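Local coordinates for WbbZ protein (Klebsiella pneumoniae subsp. pneumoniae NTUH-K2044, PDB 6X1L) that is of uncharacterised function but belongs to the polysaccharide pyruvyl transferase family and probably transfers pyruvyl groups to a polysaccharide, at residues I38-Y43 with L205-T210; T42-E47 with F152-N157; K27-N32 with L69-G74; I191-N196 with T225-V230. All blocks are in the same frame, centred on the assembly; numbering follows the deposited sequence.

Interaction 1: I38-Y43 with L205-T210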
loop_
_atom_site.group_PDB
_atom_site.type_symbol
_atom_site.label_atom_id
_atom_site.label_comp_id
_atom_site.label_asym_id
_atom_site.label_seq_id
_atom_site.Cartn_x
_atom_site.Cartn_y
_atom_site.Cartn_z
ATOM N N ILE A 38 1.438 -4.138 12.829
ATOM C CA ILE A 38 1.263 -5.044 13.966
ATOM C C ILE A 38 0.958 -6.450 13.472
ATOM O O ILE A 38 1.499 -7.437 13.985
ATOM C CB ILE A 38 0.156 -4.530 14.906
ATOM C CG1 ILE A 38 0.493 -3.128 15.407
ATOM C CG2 ILE A 38 -0.029 -5.484 16.095
ATOM C CD1 ILE A 38 -0.520 -2.568 16.376
ATOM N N ALA A 39 0.116 -6.561 12.442
ATOM C CA ALA A 39 -0.246 -7.877 11.931
ATOM C C ALA A 39 0.945 -8.552 11.265
ATOM O O ALA A 39 1.205 -9.738 11.502
ATOM C CB ALA A 39 -1.424 -7.762 10.968
ATOM N N SER A 40 1.678 -7.812 10.423
ATOM C CA SER A 40 2.886 -8.357 9.807
ATOM C C SER A 40 3.813 -8.947 10.863
ATOM O O SER A 40 4.260 -10.093 10.748
ATOM C CB SER A 40 3.615 -7.268 9.015
ATOM O OG SER A 40 2.748 -6.637 8.088
ATOM N N ALA A 41 4.112 -8.165 11.902
ATOM C CA ALA A 41 4.986 -8.635 12.974
ATOM C C ALA A 41 4.384 -9.812 13.729
ATOM O O ALA A 41 5.117 -10.693 14.191
ATOM C CB ALA A 41 5.285 -7.490 13.939
ATOM N N THR A 42 3.059 -9.848 13.869
ATOM C CA THR A 42 2.427 -10.994 14.515
ATOM C C THR A 42 2.566 -12.247 13.659
ATOM O O THR A 42 2.796 -13.341 14.185
ATOM C CB THR A 42 0.957 -10.691 14.800
ATOM O OG1 THR A 42 0.862 -9.493 15.580
ATOM C CG2 THR A 42 0.319 -11.832 15.579
ATOM N N TYR A 43 2.449 -12.107 12.334
ATOM C CA TYR A 43 2.660 -13.263 11.470
ATOM C C TYR A 43 4.111 -13.723 11.522
ATOM O O TYR A 43 4.384 -14.928 11.518
ATOM C CB TYR A 43 2.227 -12.935 10.037
ATOM C CG TYR A 43 0.743 -12.658 9.932
ATOM C CD1 TYR A 43 -0.182 -13.532 10.488
ATOM C CD2 TYR A 43 0.267 -11.511 9.311
ATOM C CE1 TYR A 43 -1.540 -13.285 10.413
ATOM C CE2 TYR A 43 -1.092 -11.250 9.229
ATOM C CZ TYR A 43 -1.990 -12.142 9.782
ATOM O OH TYR A 43 -3.341 -11.888 9.705
ATOM N N LEU A 205 -1.176 -9.059 2.225
ATOM C CA LEU A 205 -1.552 -7.651 2.201
ATOM C C LEU A 205 -0.934 -6.893 3.368
ATOM O O LEU A 205 -0.478 -5.755 3.200
ATOM C CB LEU A 205 -3.077 -7.526 2.203
ATOM C CG LEU A 205 -3.695 -6.130 2.171
ATOM C CD1 LEU A 205 -3.018 -5.257 1.121
ATOM C CD2 LEU A 205 -5.182 -6.244 1.891
ATOM N N ALA A 206 -0.889 -7.507 4.559
ATOM C CA ALA A 206 -0.265 -6.835 5.694
ATOM C C ALA A 206 1.223 -6.621 5.452
ATOM O O ALA A 206 1.754 -5.535 5.710
ATOM C CB ALA A 206 -0.489 -7.633 6.993
ATOM N N ARG A 207 1.921 -7.651 4.975
ATOM C CA ARG A 207 3.366 -7.519 4.806
ATOM C C ARG A 207 3.713 -6.562 3.666
ATOM O O ARG A 207 4.674 -5.789 3.767
ATOM C CB ARG A 207 3.999 -8.891 4.575
ATOM C CG ARG A 207 4.093 -9.725 5.864
ATOM C CD ARG A 207 5.190 -10.769 5.753
ATOM N NE ARG A 207 5.318 -11.593 6.956
ATOM C CZ ARG A 207 4.744 -12.782 7.102
ATOM N NH1 ARG A 207 3.999 -13.280 6.126
ATOM N NH2 ARG A 207 4.918 -13.479 8.220
ATOM N N ASN A 208 2.936 -6.581 2.582
ATOM C CA ASN A 208 3.260 -5.703 1.459
ATOM C C ASN A 208 2.888 -4.254 1.754
ATOM O O ASN A 208 3.615 -3.337 1.352
ATOM C CB ASN A 208 2.584 -6.215 0.190
ATOM C CG ASN A 208 3.272 -7.441 -0.363
ATOM O OD1 ASN A 208 4.499 -7.539 -0.339
ATOM N ND2 ASN A 208 2.491 -8.388 -0.854
ATOM N N SER A 209 1.788 -4.021 2.476
ATOM C CA SER A 209 1.515 -2.671 2.959
ATOM C C SER A 209 2.637 -2.176 3.861
ATOM O O SER A 209 3.015 -0.998 3.810
ATOM C CB SER A 209 0.183 -2.627 3.703
ATOM O OG SER A 209 0.015 -1.374 4.348
ATOM N N THR A 210 3.186 -3.063 4.695
ATOM C CA THR A 210 4.282 -2.664 5.569
ATOM C C THR A 210 5.551 -2.392 4.769
ATOM O O THR A 210 6.325 -1.485 5.104
ATOM C CB THR A 210 4.512 -3.744 6.633
ATOM O OG1 THR A 210 3.297 -3.948 7.370
ATOM C CG2 THR A 210 5.601 -3.332 7.593
#
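Ser40 and Arg207 stand at the crossing of two helices, their CA atoms 5.1 Å apart and the local axes 8.2 Å apart at a signed angle of -120°. The CB of Ser40 points toward the partner helix. Its OG sits beside its own backbone N, anti to the carbonyl carbon (chi1 -53°), a rotamer that lets it hydrogen-bond back to Gly36 O one turn earlier while lying 2.8 Å from Thr210 OG1. Thr210 OG1 in turn donates to Ala206 O at 2.8 Å. That carbonyl is gripped twice, since Thr210 N reaches it from the other face of its plane. The polar atoms at the crossing are thus largely served by turns of their own helices.

The CG of Arg207 lies 4.0 Å from Ser40 CB, and the chain then runs extended as far as NE, carrying the guanidinium along helix 38-43 until one of its faces lies against Tyr43 CB, with NH2 3.3 Å from that carbon. NH2 also makes salt bridges to Asp44 and Glu47, which hold the group there. Elsewhere in the crossing, Ala206 CB meets the edge of the Tyr43 ring near its plane, 4.3 Å from CE2, and touches Ala39 CB at 4.1 Å. The Tyr43 hydroxyl is bonded to Trp200 O.

Small residues, Ala39, Ser40 and Ala206, let the backbones come this close. The result is a tight helix-helix crossing that joins helix 33-48, which follows strand 23-27 of the six-stranded sheet, to helix 203-218, which precedes a strand of the four-stranded sheet, consistent with the two-domain plan of the GT-B clan.

Interaction 2: T42-E47 with F152-N157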
loop_
_atom_site.group_PDB
_atom_site.type_symbol
_atom_site.label_atom_id
_atom_site.label_comp_id
_atom_site.label_asym_id
_atom_site.label_seq_id
_atom_site.Cartn_x
_atom_site.Cartn_y
_atom_site.Cartn_z
ATOM N N THR A 42 3.059 -9.848 13.869
ATOM C CA THR A 42 2.427 -10.994 14.515
ATOM C C THR A 42 2.566 -12.247 13.659
ATOM O O THR A 42 2.796 -13.341 14.185
ATOM C CB THR A 42 0.957 -10.691 14.800
ATOM O OG1 THR A 42 0.862 -9.493 15.580
ATOM C CG2 THR A 42 0.319 -11.832 15.579
ATOM N N TYR A 43 2.449 -12.107 12.334
ATOM C CA TYR A 43 2.660 -13.263 11.470
ATOM C C TYR A 43 4.111 -13.723 11.522
ATOM O O TYR A 43 4.384 -14.928 11.518
ATOM C CB TYR A 43 2.227 -12.935 10.037
ATOM C CG TYR A 43 0.743 -12.658 9.932
ATOM C CD1 TYR A 43 -0.182 -13.532 10.488
ATOM C CD2 TYR A 43 0.267 -11.511 9.311
ATOM C CE1 TYR A 43 -1.540 -13.285 10.413
ATOM C CE2 TYR A 43 -1.092 -11.250 9.229
ATOM C CZ TYR A 43 -1.990 -12.142 9.782
ATOM O OH TYR A 43 -3.341 -11.888 9.705
ATOM N N ASP A 44 5.055 -12.778 11.573
ATOM C CA ASP A 44 6.456 -13.141 11.765
ATOM C C ASP A 44 6.650 -13.868 13.090
ATOM O O ASP A 44 7.421 -14.831 13.175
ATOM C CB ASP A 44 7.331 -11.888 11.714
ATOM C CG ASP A 44 7.298 -11.204 10.352
ATOM O OD1 ASP A 44 6.701 -11.771 9.418
ATOM O OD2 ASP A 44 7.864 -10.099 10.221
ATOM N N PHE A 45 5.951 -13.419 14.131
ATOM C CA PHE A 45 6.078 -14.039 15.448
ATOM C C PHE A 45 5.537 -15.465 15.449
ATOM O O PHE A 45 6.154 -16.367 16.027
ATOM C CB PHE A 45 5.356 -13.181 16.483
ATOM C CG PHE A 45 5.240 -13.830 17.836
ATOM C CD1 PHE A 45 6.282 -13.765 18.740
ATOM C CD2 PHE A 45 4.085 -14.499 18.200
ATOM C CE1 PHE A 45 6.175 -14.359 19.986
ATOM C CE2 PHE A 45 3.978 -15.097 19.438
ATOM C CZ PHE A 45 5.021 -15.025 20.334
ATOM N N PHE A 46 4.387 -15.690 14.808
ATOM C CA PHE A 46 3.831 -17.038 14.730
ATOM C C PHE A 46 4.762 -17.981 13.978
ATOM O O PHE A 46 5.006 -19.109 14.420
ATOM C CB PHE A 46 2.463 -17.007 14.049
ATOM C CG PHE A 46 1.383 -16.377 14.880
ATOM C CD1 PHE A 46 1.487 -16.327 16.259
ATOM C CD2 PHE A 46 0.254 -15.840 14.278
ATOM C CE1 PHE A 46 0.490 -15.751 17.025
ATOM C CE2 PHE A 46 -0.747 -15.264 15.036
ATOM C CZ PHE A 46 -0.629 -15.219 16.413
ATOM N N GLU A 47 5.286 -17.537 12.834
ATOM C CA GLU A 47 6.130 -18.408 12.026
ATOM C C GLU A 47 7.438 -18.734 12.736
ATOM O O GLU A 47 7.930 -19.865 12.652
ATOM C CB GLU A 47 6.403 -17.759 10.667
ATOM C CG GLU A 47 5.161 -17.568 9.810
ATOM C CD GLU A 47 5.476 -16.963 8.449
ATOM O OE1 GLU A 47 4.537 -16.493 7.770
ATOM O OE2 GLU A 47 6.663 -16.954 8.061
ATOM N N PHE A 152 7.896 -4.453 17.321
ATOM C CA PHE A 152 9.308 -4.670 17.602
ATOM C C PHE A 152 9.749 -6.087 17.255
ATOM O O PHE A 152 10.954 -6.331 17.136
ATOM C CB PHE A 152 9.603 -4.320 19.063
ATOM C CG PHE A 152 9.391 -2.862 19.374
ATOM C CD1 PHE A 152 10.392 -1.931 19.122
ATOM C CD2 PHE A 152 8.179 -2.414 19.870
ATOM C CE1 PHE A 152 10.195 -0.586 19.379
ATOM C CE2 PHE A 152 7.974 -1.070 20.136
ATOM C CZ PHE A 152 8.984 -0.153 19.888
ATOM N N TYR A 153 8.805 -7.008 17.043
ATOM C CA TYR A 153 9.105 -8.356 16.571
ATOM C C TYR A 153 9.243 -8.447 15.055
ATOM O O TYR A 153 9.443 -9.551 14.539
ATOM C CB TYR A 153 8.017 -9.340 17.013
ATOM C CG TYR A 153 8.186 -9.882 18.416
ATOM C CD1 TYR A 153 8.946 -11.023 18.651
ATOM C CD2 TYR A 153 7.575 -9.265 19.499
ATOM C CE1 TYR A 153 9.103 -11.528 19.928
ATOM C CE2 TYR A 153 7.724 -9.763 20.781
ATOM C CZ TYR A 153 8.489 -10.894 20.987
ATOM O OH TYR A 153 8.643 -11.394 22.259
ATOM N N LEU A 154 9.130 -7.333 14.337
ATOM C CA LEU A 154 9.145 -7.379 12.876
ATOM C C LEU A 154 10.476 -7.918 12.367
ATOM O O LEU A 154 11.545 -7.434 12.748
ATOM C CB LEU A 154 8.884 -5.982 12.314
ATOM C CG LEU A 154 8.576 -5.850 10.818
ATOM C CD1 LEU A 154 7.204 -6.418 10.499
ATOM C CD2 LEU A 154 8.667 -4.390 10.408
ATOM N N ASP A 155 10.409 -8.934 11.504
ATOM C CA ASP A 155 11.597 -9.501 10.863
ATOM C C ASP A 155 12.037 -8.552 9.750
ATOM O O ASP A 155 11.798 -8.774 8.560
ATOM C CB ASP A 155 11.302 -10.900 10.337
ATOM C CG ASP A 155 12.531 -11.588 9.784
ATOM O OD1 ASP A 155 13.646 -11.051 9.960
ATOM O OD2 ASP A 155 12.381 -12.664 9.170
ATOM N N LEU A 156 12.743 -7.494 10.160
ATOM C CA LEU A 156 12.886 -6.294 9.342
ATOM C C LEU A 156 13.563 -6.561 8.001
ATOM O O LEU A 156 13.224 -5.918 7.002
ATOM C CB LEU A 156 13.665 -5.237 10.126
ATOM C CG LEU A 156 13.824 -3.846 9.514
ATOM C CD1 LEU A 156 12.465 -3.196 9.306
ATOM C CD2 LEU A 156 14.705 -2.983 10.402
ATOM N N ASN A 157 14.509 -7.499 7.948
ATOM C CA ASN A 157 15.352 -7.609 6.764
ATOM C C ASN A 157 14.606 -8.123 5.539
ATOM O O ASN A 157 15.085 -7.930 4.415
ATOM C CB ASN A 157 16.556 -8.500 7.059
ATOM C CG ASN A 157 17.598 -7.799 7.905
ATOM O OD1 ASN A 157 17.468 -7.718 9.125
ATOM N ND2 ASN A 157 18.635 -7.279 7.259
#
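Asp44 and Asp155 meet through a backbone-to-carboxylate hydrogen bond: Asp155 N donates to Asp44 OD2 at 3.1 Å, with an N-H...O angle of 162°. The donor arrives on the anti side of OD2, somewhat out of the carboxylate plane. OD2 also lies 3.5 Å from Asp155 CB, and Leu154 CD1 approaches the same oxygen at 3.8 Å. The two carboxylates are turned nearly perpendicular, and Asp155 OD2 stays 5.3 Å from Asp44 OD2.

One residue further along, the aromatic pair forms. Phe45 CG is anti to the backbone N (chi1 171°), which swings the ring alongside Tyr153, both side chains pointing the same way. The Phe45 edge then faces the Tyr153 ring in a T-shaped stack, with centroids 5.2 Å apart and planes at 77°; the leading atom, CD1, lies over the rim of the tyrosine ring, 3.8 Å from CE1.

A second shell fixes the rotation of the Asp44 carboxylate. Lys158 forms a salt bridge with OD1, where Arg207 is the other cation, while OD2 is also bonded to the Tyr159 hydroxyl. Asp155 itself is the centre of an inverse gamma turn, which bends the loop at the point of attachment.

Helix 33-48 carries the loop between strands 144-146 and 167-172 on one flank, with helix 6-21 packing against Phe45 and Tyr153 and helix 203-218 receiving Leu154.

Interaction 3: K27-N32 with L69-G74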
loop_
_atom_site.group_PDB
_atom_site.type_symbol
_atom_site.label_atom_id
_atom_site.label_comp_id
_atom_site.label_asym_id
_atom_site.label_seq_id
_atom_site.Cartn_x
_atom_site.Cartn_y
_atom_site.Cartn_z
ATOM N N LYS A 27 -7.784 -13.148 15.304
ATOM C CA LYS A 27 -8.450 -12.018 14.664
ATOM C C LYS A 27 -7.485 -10.842 14.665
ATOM O O LYS A 27 -7.161 -10.302 15.729
ATOM C CB LYS A 27 -9.747 -11.647 15.377
ATOM C CG LYS A 27 -10.484 -10.494 14.701
ATOM C CD LYS A 27 -10.902 -10.877 13.286
ATOM C CE LYS A 27 -11.395 -9.674 12.482
ATOM N NZ LYS A 27 -10.289 -8.743 12.110
ATOM N N ALA A 28 -7.027 -10.450 13.479
ATOM C CA ALA A 28 -6.170 -9.281 13.357
ATOM C C ALA A 28 -6.950 -8.017 13.693
ATOM O O ALA A 28 -8.124 -7.881 13.344
ATOM C CB ALA A 28 -5.597 -9.182 11.941
ATOM N N ASN A 29 -6.290 -7.096 14.372
ATOM C CA ASN A 29 -6.902 -5.810 14.676
ATOM C C ASN A 29 -7.124 -5.025 13.386
ATOM O O ASN A 29 -6.188 -4.874 12.596
ATOM C CB ASN A 29 -6.003 -5.019 15.623
ATOM C CG ASN A 29 -6.652 -3.744 16.124
ATOM O OD1 ASN A 29 -7.809 -3.748 16.539
ATOM N ND2 ASN A 29 -5.907 -2.642 16.083
ATOM N N PRO A 30 -8.335 -4.542 13.125
ATOM C CA PRO A 30 -8.544 -3.645 11.983
ATOM C C PRO A 30 -8.049 -2.239 12.284
ATOM O O PRO A 30 -7.905 -1.831 13.439
ATOM C CB PRO A 30 -10.066 -3.656 11.788
ATOM C CG PRO A 30 -10.569 -4.808 12.612
ATOM C CD PRO A 30 -9.605 -4.950 13.742
ATOM N N GLY A 31 -7.776 -1.499 11.222
ATOM C CA GLY A 31 -7.340 -0.127 11.364
ATOM C C GLY A 31 -6.511 0.301 10.170
ATOM O O GLY A 31 -6.628 -0.262 9.087
ATOM N N ASN A 32 -5.673 1.310 10.400
ATOM C CA ASN A 32 -4.880 1.901 9.332
ATOM C C ASN A 32 -3.633 1.052 9.088
ATOM O O ASN A 32 -3.494 -0.058 9.608
ATOM C CB ASN A 32 -4.561 3.363 9.653
ATOM C CG ASN A 32 -3.764 3.539 10.936
ATOM O OD1 ASN A 32 -2.879 2.746 11.260
ATOM N ND2 ASN A 32 -4.066 4.604 11.663
ATOM N N LEU A 69 -9.288 -17.397 21.630
ATOM C CA LEU A 69 -9.275 -16.289 20.683
ATOM C C LEU A 69 -8.037 -15.436 20.925
ATOM O O LEU A 69 -7.833 -14.923 22.034
ATOM C CB LEU A 69 -10.540 -15.442 20.811
ATOM C CG LEU A 69 -10.534 -14.149 19.985
ATOM C CD1 LEU A 69 -10.664 -14.444 18.492
ATOM C CD2 LEU A 69 -11.625 -13.192 20.446
ATOM N N ILE A 70 -7.207 -15.297 19.900
ATOM C CA ILE A 70 -6.066 -14.394 19.929
ATOM C C ILE A 70 -6.536 -13.103 19.271
ATOM O O ILE A 70 -6.744 -13.052 18.054
ATOM C CB ILE A 70 -4.849 -14.981 19.214
ATOM C CG1 ILE A 70 -4.542 -16.387 19.730
ATOM C CG2 ILE A 70 -3.644 -14.067 19.371
ATOM C CD1 ILE A 70 -4.112 -16.437 21.189
ATOM N N PHE A 71 -6.731 -12.061 20.074
ATOM C CA PHE A 71 -7.147 -10.769 19.547
ATOM C C PHE A 71 -5.906 -9.929 19.275
ATOM O O PHE A 71 -5.132 -9.646 20.196
ATOM C CB PHE A 71 -8.094 -10.054 20.507
ATOM C CG PHE A 71 -8.687 -8.801 19.936
ATOM C CD1 PHE A 71 -9.576 -8.865 18.876
ATOM C CD2 PHE A 71 -8.349 -7.562 20.448
ATOM C CE1 PHE A 71 -10.121 -7.714 18.339
ATOM C CE2 PHE A 71 -8.890 -6.407 19.916
ATOM C CZ PHE A 71 -9.777 -6.483 18.861
ATOM N N GLY A 72 -5.729 -9.527 18.015
ATOM C CA GLY A 72 -4.498 -8.866 17.620
ATOM C C GLY A 72 -4.261 -7.581 18.389
ATOM O O GLY A 72 -5.194 -6.920 18.846
ATOM N N GLY A 73 -2.987 -7.234 18.531
ATOM C CA GLY A 73 -2.616 -6.055 19.284
ATOM C C GLY A 73 -3.046 -4.773 18.599
ATOM O O GLY A 73 -3.453 -4.751 17.439
ATOM N N GLY A 74 -2.952 -3.682 19.340
ATOM C CA GLY A 74 -3.283 -2.380 18.808
ATOM C C GLY A 74 -3.796 -1.469 19.905
ATOM O O GLY A 74 -3.668 -1.758 21.092
#
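Lys27 pairs with strand 67-71 through both of its backbone polar atoms. Its N donates to Ile70 O at 2.9 Å with a nearly straight N-H...O angle of 172°, and its O accepts from Gly72 N at 2.8 Å. The two bonds straddle Phe71, the pattern of a parallel bridge, and the Lys27 and Phe71 CA atoms lie 5.2 Å apart with both side chains on the same face of the sheet. The lysine chain then turns off: NZ donates to Ala28 O at 2.6 Å in the carbonyl plane, and forms salt bridges with Asp198 and Asp201.

Beyond the bridge the strands give way to loops. Asn29 CG is anti to the backbone N (chi1 -173°), which directs the amide toward Gly73 and Gly74; CB lies 3.1 Å from Gly73 O, and ND2, 3.8 Å from Gly74 CA, makes a weak hydrogen bond to Asp35. Its OD1 is buried with no polar partner in the model, 4.1 Å from Phe71 CZ, and the amide and ring planes are 69° apart. The glycines, with no side chain, let Asn29 come this close to Gly72 and Gly74.

Apolar cover comes from Leu69, whose CD1 lies 4.3 Å from Lys27 CB. Within the six-stranded parallel sheet, the pairing joins neighbouring strands 23-27 and 67-71 at their C-terminal ends; helix 84-92 packs on Lys27, Leu69 and Phe71, strand 98-104 flanks the far side of 67-71, and the loop after Lys27 leads into helix 33-48.

Interaction 4: I191-N196 with T225-V230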
loop_
_atom_site.group_PDB
_atom_site.type_symbol
_atom_site.label_atom_id
_atom_site.label_comp_id
_atom_site.label_asym_id
_atom_site.label_seq_id
_atom_site.Cartn_x
_atom_site.Cartn_y
_atom_site.Cartn_z
ATOM N N ILE A 191 1.223 8.390 5.672
ATOM C CA ILE A 191 1.328 7.053 5.096
ATOM C C ILE A 191 0.577 6.007 5.902
ATOM O O ILE A 191 0.352 4.897 5.402
ATOM C CB ILE A 191 2.810 6.655 4.951
ATOM C CG1 ILE A 191 3.508 6.699 6.313
ATOM C CG2 ILE A 191 3.508 7.586 3.949
ATOM C CD1 ILE A 191 4.921 6.151 6.302
ATOM N N SER A 192 0.185 6.329 7.137
ATOM C CA SER A 192 -0.666 5.422 7.900
ATOM C C SER A 192 -2.049 5.293 7.275
ATOM O O SER A 192 -2.652 4.217 7.329
ATOM C CB SER A 192 -0.787 5.902 9.348
ATOM O OG SER A 192 0.483 5.976 9.965
ATOM N N LEU A 193 -2.564 6.365 6.671
ATOM C CA LEU A 193 -3.910 6.371 6.119
ATOM C C LEU A 193 -3.972 5.848 4.686
ATOM O O LEU A 193 -4.914 6.181 3.958
ATOM C CB LEU A 193 -4.506 7.778 6.185
ATOM C CG LEU A 193 -5.043 8.239 7.538
ATOM C CD1 LEU A 193 -5.824 9.535 7.381
ATOM C CD2 LEU A 193 -5.907 7.159 8.180
ATOM N N THR A 194 -3.007 5.032 4.269
ATOM C CA THR A 194 -3.027 4.471 2.923
ATOM C C THR A 194 -4.051 3.345 2.834
ATOM O O THR A 194 -5.119 3.515 2.239
ATOM C CB THR A 194 -1.633 3.985 2.531
ATOM O OG1 THR A 194 -1.135 3.083 3.528
ATOM C CG2 THR A 194 -0.683 5.176 2.408
ATOM N N TRP A 195 -3.741 2.194 3.416
ATOM C CA TRP A 195 -4.712 1.122 3.585
ATOM C C TRP A 195 -5.340 1.259 4.965
ATOM O O TRP A 195 -4.624 1.345 5.965
ATOM C CB TRP A 195 -4.047 -0.244 3.417
ATOM C CG TRP A 195 -3.757 -0.575 1.985
ATOM C CD1 TRP A 195 -2.657 -0.214 1.266
ATOM C CD2 TRP A 195 -4.593 -1.320 1.096
ATOM N NE1 TRP A 195 -2.754 -0.690 -0.021
ATOM C CE2 TRP A 195 -3.934 -1.375 -0.150
ATOM C CE3 TRP A 195 -5.835 -1.948 1.230
ATOM C CZ2 TRP A 195 -4.474 -2.034 -1.250
ATOM C CZ3 TRP A 195 -6.371 -2.601 0.136
ATOM C CH2 TRP A 195 -5.692 -2.639 -1.089
ATOM N N ASN A 196 -6.672 1.303 5.017
ATOM C CA ASN A 196 -7.365 1.608 6.268
ATOM C C ASN A 196 -8.679 0.841 6.312
ATOM O O ASN A 196 -9.643 1.223 5.645
ATOM C CB ASN A 196 -7.605 3.108 6.401
ATOM C CG ASN A 196 -8.240 3.480 7.722
ATOM O OD1 ASN A 196 -8.027 2.814 8.737
ATOM N ND2 ASN A 196 -9.032 4.543 7.717
ATOM N N THR A 225 6.861 12.752 13.073
ATOM C CA THR A 225 5.562 12.094 13.043
ATOM C C THR A 225 4.884 12.141 14.406
ATOM O O THR A 225 5.542 12.261 15.444
ATOM C CB THR A 225 5.691 10.638 12.576
ATOM O OG1 THR A 225 4.390 10.053 12.455
ATOM C CG2 THR A 225 6.522 9.819 13.558
ATOM N N ASP A 226 3.550 12.066 14.374
ATOM C CA ASP A 226 2.713 11.767 15.531
ATOM C C ASP A 226 1.993 10.433 15.359
ATOM O O ASP A 226 0.975 10.185 16.015
ATOM C CB ASP A 226 1.704 12.894 15.777
ATOM C CG ASP A 226 0.692 13.053 14.636
ATOM O OD1 ASP A 226 0.752 12.293 13.651
ATOM O OD2 ASP A 226 -0.176 13.947 14.727
ATOM N N ARG A 227 2.493 9.590 14.458
ATOM C CA ARG A 227 1.919 8.286 14.159
ATOM C C ARG A 227 2.813 7.218 14.772
ATOM O O ARG A 227 3.976 7.084 14.377
ATOM C CB ARG A 227 1.802 8.078 12.647
ATOM C CG ARG A 227 0.763 8.943 11.963
ATOM C CD ARG A 227 -0.642 8.493 12.321
ATOM N NE ARG A 227 -1.624 8.939 11.337
ATOM C CZ ARG A 227 -2.931 8.726 11.445
ATOM N NH1 ARG A 227 -3.415 8.078 12.501
ATOM N NH2 ARG A 227 -3.758 9.164 10.503
ATOM N N LEU A 228 2.260 6.455 15.717
ATOM C CA LEU A 228 3.070 5.547 16.528
ATOM C C LEU A 228 3.914 4.619 15.664
ATOM O O LEU A 228 5.135 4.528 15.838
ATOM C CB LEU A 228 2.167 4.733 17.455
ATOM C CG LEU A 228 2.894 3.717 18.332
ATOM C CD1 LEU A 228 3.926 4.415 19.205
ATOM C CD2 LEU A 228 1.891 2.956 19.185
ATOM N N HIS A 229 3.286 3.923 14.723
ATOM C CA HIS A 229 4.025 2.892 14.012
ATOM C C HIS A 229 4.885 3.439 12.884
ATOM O O HIS A 229 5.804 2.744 12.445
ATOM C CB HIS A 229 3.060 1.816 13.527
ATOM C CG HIS A 229 2.578 0.943 14.641
ATOM N ND1 HIS A 229 1.479 1.260 15.411
ATOM C CD2 HIS A 229 3.092 -0.193 15.168
ATOM C CE1 HIS A 229 1.316 0.337 16.341
ATOM N NE2 HIS A 229 2.284 -0.554 16.218
ATOM N N VAL A 230 4.647 4.671 12.437
ATOM C CA VAL A 230 5.672 5.371 11.671
ATOM C C VAL A 230 6.908 5.588 12.536
ATOM O O VAL A 230 8.040 5.309 12.121
ATOM C CB VAL A 230 5.128 6.702 11.125
ATOM C CG1 VAL A 230 6.252 7.499 10.469
ATOM C CG2 VAL A 230 3.996 6.451 10.139
HETATM O O HOH W 1 0.666 4.499 12.504
#
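Arg227 lays its side chain across Ser192 where the four-stranded parallel sheet hands over to helix 228-236, a strand-to-helix junction of an alpha/beta domain. Arg227 occupies the N-cap position of that helix, and its chain is bent at chi2 (-71°), bringing the guanidinium over Ser192 and beside Leu193. Ser192 CB consequently lies over one face of the guanidinium, 3.7 Å from NE, while its OG rests against the aliphatic part, 3.6 Å from CG. Leu193 crosses the arginine at about a right angle, its CG 3.4 Å from NH2. A salt bridge from NH2 to Asp190, the residue before Ile191, holds the group at its far end.

The rest of the contact is largely apolar. Ile191 and Val230 meet obliquely, CG1 to CG2 at 3.9 Å, and Met213 of helix 203-218 touches both. Trp195 of the second subunit packs on Ile191, so the loop also faces the dimer partner. Just ahead of the helix, Thr225 OG1 accepts from Arg227 N at 2.8 Å in an ST turn. Ser192 OG, 3.5 Å from Val230 CG2, is bonded to a water at 2.9 Å, and that water weakly accepts from His229 N at 3.5 Å.

How the interactions relate
Helix 33-48 is shared by interactions 1 and 2, and its Ile38 is touched by the other two. Interactions 1 and 2 have Thr42 and Tyr43 in common and centres 8 Å apart; the Arg207 salt bridges are the joint between them, and Leu154 CD1 packs on Ser40 CB at 4.0 Å. Interaction 3 meets interaction 1 nearer the start of the helix, where Ile38 CD1 packs on Gly74 CA at 3.7 Å. Interaction 4 reaches the same residue through His229 NE2, 3.2 Å from Ile38 CG1, and meets interaction 3 where Asn32 CB lies 3.1 Å from Ser192 O. Interactions 2 and 4 do not touch, their nearest atoms being about 7 Å apart. Interactions 1 and 4 both also contact the second subunit.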